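Local coordinates for 457aa long hypothetical protein (PDB 2CSU) that is of unknown function but has a CoA-binding domain of Rossmann type followed by domains related to those of succinyl-CoA ligases, at residues A[9-14]-A[29-34]. Sequence-based numbering, arbitrary orientation.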
ATOM      1  N   LYS A   9       1.342 -35.136 -12.946  1.00 32.44           N
ATOM      2  CA  LYS A   9       1.407 -35.635 -14.311  1.00 34.33           C
ATOM      3  C   LYS A   9       0.018 -35.920 -14.861  1.00 33.49           C
ATOM      4  O   LYS A   9      -0.169 -36.025 -16.076  1.00 35.13           O
ATOM      5  CB  LYS A   9       2.265 -36.904 -14.369  1.00 36.15           C
ATOM      6  CG  LYS A   9       3.540 -36.810 -13.537  1.00 38.93           C
ATOM      7  CD  LYS A   9       4.626 -37.765 -14.049  1.00 41.49           C
ATOM      8  CE  LYS A   9       4.687 -39.047 -13.237  1.00 42.97           C
ATOM      9  NZ  LYS A   9       5.247 -40.168 -14.051  1.00 44.83           N
ATOM     10  N   GLY A  10      -0.945 -36.043 -13.953  1.00 31.96           N
ATOM     11  CA  GLY A  10      -2.317 -36.303 -14.330  1.00 28.95           C
ATOM     12  C   GLY A  10      -3.245 -35.760 -13.267  1.00 28.92           C
ATOM     13  O   GLY A  10      -3.188 -36.181 -12.105  1.00 28.43           O
ATOM     14  N   ILE A  11      -4.106 -34.825 -13.656  1.00 27.92           N
ATOM     15  CA  ILE A  11      -5.039 -34.218 -12.717  1.00 25.86           C
ATOM     16  C   ILE A  11      -6.485 -34.565 -13.001  1.00 25.75           C
ATOM     17  O   ILE A  11      -6.944 -34.473 -14.132  1.00 27.86           O
ATOM     18  CB  ILE A  11      -4.952 -32.673 -12.729  1.00 24.94           C
ATOM     19  CG1 ILE A  11      -3.512 -32.214 -12.528  1.00 23.77           C
ATOM     20  CG2 ILE A  11      -5.862 -32.102 -11.653  1.00 22.83           C
ATOM     21  CD1 ILE A  11      -3.344 -30.708 -12.588  1.00 23.36           C
ATOM     22  N   ALA A  12      -7.203 -34.954 -11.957  1.00 25.31           N
ATOM     23  CA  ALA A  12      -8.615 -35.264 -12.080  1.00 24.10           C
ATOM     24  C   ALA A  12      -9.366 -34.167 -11.345  1.00 23.73           C
ATOM     25  O   ALA A  12      -9.115 -33.915 -10.156  1.00 22.26           O
ATOM     26  CB  ALA A  12      -8.931 -36.637 -11.450  1.00 23.66           C
ATOM     27  N   VAL A  13     -10.251 -33.471 -12.048  1.00 23.79           N
ATOM     28  CA  VAL A  13     -11.029 -32.444 -11.374  1.00 23.47           C
ATOM     29  C   VAL A  13     -12.418 -33.030 -11.233  1.00 24.42           C
ATOM     30  O   VAL A  13     -13.181 -33.099 -12.192  1.00 25.15           O
ATOM     31  CB  VAL A  13     -11.079 -31.135 -12.160  1.00 23.30           C
ATOM     32  CG1 VAL A  13     -11.849 -30.094 -11.354  1.00 22.45           C
ATOM     33  CG2 VAL A  13      -9.658 -30.635 -12.425  1.00 21.91           C
ATOM     34  N   ILE A  14     -12.730 -33.488 -10.027  1.00 24.02           N
ATOM     35  CA  ILE A  14     -14.015 -34.117  -9.779  1.00 24.64           C
ATOM     36  C   ILE A  14     -15.026 -33.058  -9.391  1.00 25.18           C
ATOM     37  O   ILE A  14     -14.964 -32.488  -8.311  1.00 26.51           O
ATOM     38  CB  ILE A  14     -13.851 -35.209  -8.696  1.00 24.65           C
ATOM     39  CG1 ILE A  14     -12.663 -36.102  -9.097  1.00 24.65           C
ATOM     40  CG2 ILE A  14     -15.140 -36.027  -8.552  1.00 23.38           C
ATOM     41  CD1 ILE A  14     -12.361 -37.264  -8.157  1.00 25.40           C
ATOM     42  N   LYS A  29     -11.527 -24.446 -15.431  1.00 27.21           N
ATOM     43  CA  LYS A  29     -11.152 -23.327 -16.284  1.00 28.87           C
ATOM     44  C   LYS A  29      -9.696 -22.922 -16.050  1.00 29.00           C
ATOM     45  O   LYS A  29      -8.916 -22.715 -16.971  1.00 28.64           O
ATOM     46  CB  LYS A  29     -12.071 -22.152 -15.956  1.00 29.86           C
ATOM     47  CG  LYS A  29     -11.414 -20.804 -16.259  1.00 33.75           C
ATOM     48  CD  LYS A  29     -12.398 -19.799 -16.859  1.00 35.36           C
ATOM     49  CE  LYS A  29     -12.823 -18.721 -15.854  1.00 36.89           C
ATOM     50  NZ  LYS A  29     -14.282 -18.684 -15.759  1.00 40.08           N
ATOM     51  N   ASN A  30      -9.354 -22.773 -14.761  1.00 29.12           N
ATOM     52  CA  ASN A  30      -7.989 -22.393 -14.424  1.00 29.39           C
ATOM     53  C   ASN A  30      -6.991 -23.475 -14.835  1.00 29.84           C
ATOM     54  O   ASN A  30      -5.859 -23.198 -15.210  1.00 30.90           O
ATOM     55  CB  ASN A  30      -7.917 -22.157 -12.916  1.00 29.03           C
ATOM     56  CG  ASN A  30      -8.623 -20.870 -12.578  1.00 28.56           C
ATOM     57  OD1 ASN A  30      -8.488 -19.858 -13.259  1.00 29.28           O
ATOM     58  ND2 ASN A  30      -9.388 -20.917 -11.476  1.00 30.35           N
ATOM     59  N   LEU A  31      -7.353 -24.750 -14.729  1.00 30.11           N
ATOM     60  CA  LEU A  31      -6.408 -25.807 -15.059  1.00 29.85           C
ATOM     61  C   LEU A  31      -6.222 -26.020 -16.557  1.00 30.45           C
ATOM     62  O   LEU A  31      -5.405 -26.849 -16.971  1.00 30.36           O
ATOM     63  CB  LEU A  31      -6.827 -27.125 -14.387  1.00 28.29           C
ATOM     64  CG  LEU A  31      -6.658 -27.079 -12.860  1.00 28.37           C
ATOM     65  CD1 LEU A  31      -7.114 -28.382 -12.224  1.00 26.86           C
ATOM     66  CD2 LEU A  31      -5.193 -26.805 -12.535  1.00 26.90           C
ATOM     67  N   LYS A  32      -6.975 -25.283 -17.369  1.00 30.85           N
ATOM     68  CA  LYS A  32      -6.796 -25.433 -18.806  1.00 32.58           C
ATOM     69  C   LYS A  32      -5.450 -24.859 -19.249  1.00 33.73           C
ATOM     70  O   LYS A  32      -4.958 -25.102 -20.345  1.00 34.09           O
ATOM     71  CB  LYS A  32      -7.933 -24.684 -19.502  1.00 32.88           C
ATOM     72  CG  LYS A  32      -9.281 -25.386 -19.332  1.00 34.25           C
ATOM     73  CD  LYS A  32      -9.802 -25.965 -20.648  1.00 34.58           C
ATOM     74  CE  LYS A  32     -10.681 -24.975 -21.419  1.00 35.09           C
ATOM     75  NZ  LYS A  32     -11.487 -25.696 -22.400  1.00 34.58           N
ATOM     76  N   GLU A  33      -4.871 -24.037 -18.356  1.00 35.27           N
ATOM     77  CA  GLU A  33      -3.578 -23.427 -18.648  1.00 36.43           C
ATOM     78  C   GLU A  33      -2.412 -24.339 -18.252  1.00 36.89           C
ATOM     79  O   GLU A  33      -1.244 -24.027 -18.444  1.00 37.40           O
ATOM     80  CB  GLU A  33      -3.490 -22.107 -17.880  1.00 37.11           C
ATOM     81  CG  GLU A  33      -4.467 -21.055 -18.407  1.00 39.35           C
ATOM     82  CD  GLU A  33      -4.391 -19.820 -17.538  1.00 39.59           C
ATOM     83  OE1 GLU A  33      -3.290 -19.367 -17.259  1.00 40.37           O
ATOM     84  OE2 GLU A  33      -5.442 -19.328 -17.131  1.00 39.47           O
ATOM     85  N   TYR A  34      -2.763 -25.486 -17.642  1.00 36.92           N
ATOM     86  CA  TYR A  34      -1.727 -26.411 -17.199  1.00 37.48           C
ATOM     87  C   TYR A  34      -1.446 -27.492 -18.251  1.00 38.33           C
ATOM     88  O   TYR A  34      -2.248 -28.381 -18.508  1.00 39.14           O
ATOM     89  CB  TYR A  34      -2.197 -27.047 -15.889  1.00 35.68           C
ATOM     90  CG  TYR A  34      -1.117 -27.888 -15.316  1.00 34.34           C
ATOM     91  CD1 TYR A  34       0.009 -27.291 -14.755  1.00 33.86           C
ATOM     92  CD2 TYR A  34      -1.204 -29.279 -15.377  1.00 33.32           C
ATOM     93  CE1 TYR A  34       1.038 -28.075 -14.259  1.00 32.99           C
ATOM     94  CE2 TYR A  34      -0.170 -30.063 -14.890  1.00 33.67           C
ATOM     95  CZ  TYR A  34       0.949 -29.467 -14.339  1.00 33.64           C
ATOM     96  OH  TYR A  34       1.972 -30.243 -13.832  1.00 33.03           O
TER
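Ile11 and Val13, two residues apart on strand 10-14, meet Leu31 and Tyr34 from the C-terminal part of helix 23-31 and the type I turn that runs from Leu31 to Tyr34. All four side chains are buried, and the contact is purely apolar. Ile11 can be followed outward from CB, where the chain divides. Its CG2 branch turns along the strand to the Leu31 methyl CD1, 4.0 Å away. The other branch runs through CG1 with chi2 at 178°, and this extended course carries Ile11 CD1 out to Tyr34. There the methyl approaches the ring obliquely, 3.8 Å from Tyr34 CD2 and slightly farther from CE2, the two side chains crossing at about a right angle.

Leu31 CD1 thus touches a methyl of each strand residue, both on its strand-facing side. Its contact with Val13 CG2, at 3.4 Å, is tighter than usual for two methyls. Tyr34 is brought round to the same side by the Leu31-Tyr34 turn, closed by a 3.0 Å hydrogen bond from Tyr34 N to Leu31 O. Chi1 of Tyr34, -174°, swings the ring away from the backbone N and over to Ile11, while its hydroxyl hydrogen-bonds to Pro8 O just ahead of the strand. Val39 of strand 38-42 touches Val13, Leu31 and Tyr34, and Leu139 adds to the apolar cluster around Ile11 and the ring.

Strand 10-14, helix 23-31 and strand 38-42 form the first beta-alpha-beta unit of a parallel sheet with strand order 2-1-3-4-5, the helix packing on one face of the sheet, as in Rossmann-type CoA-binding domains.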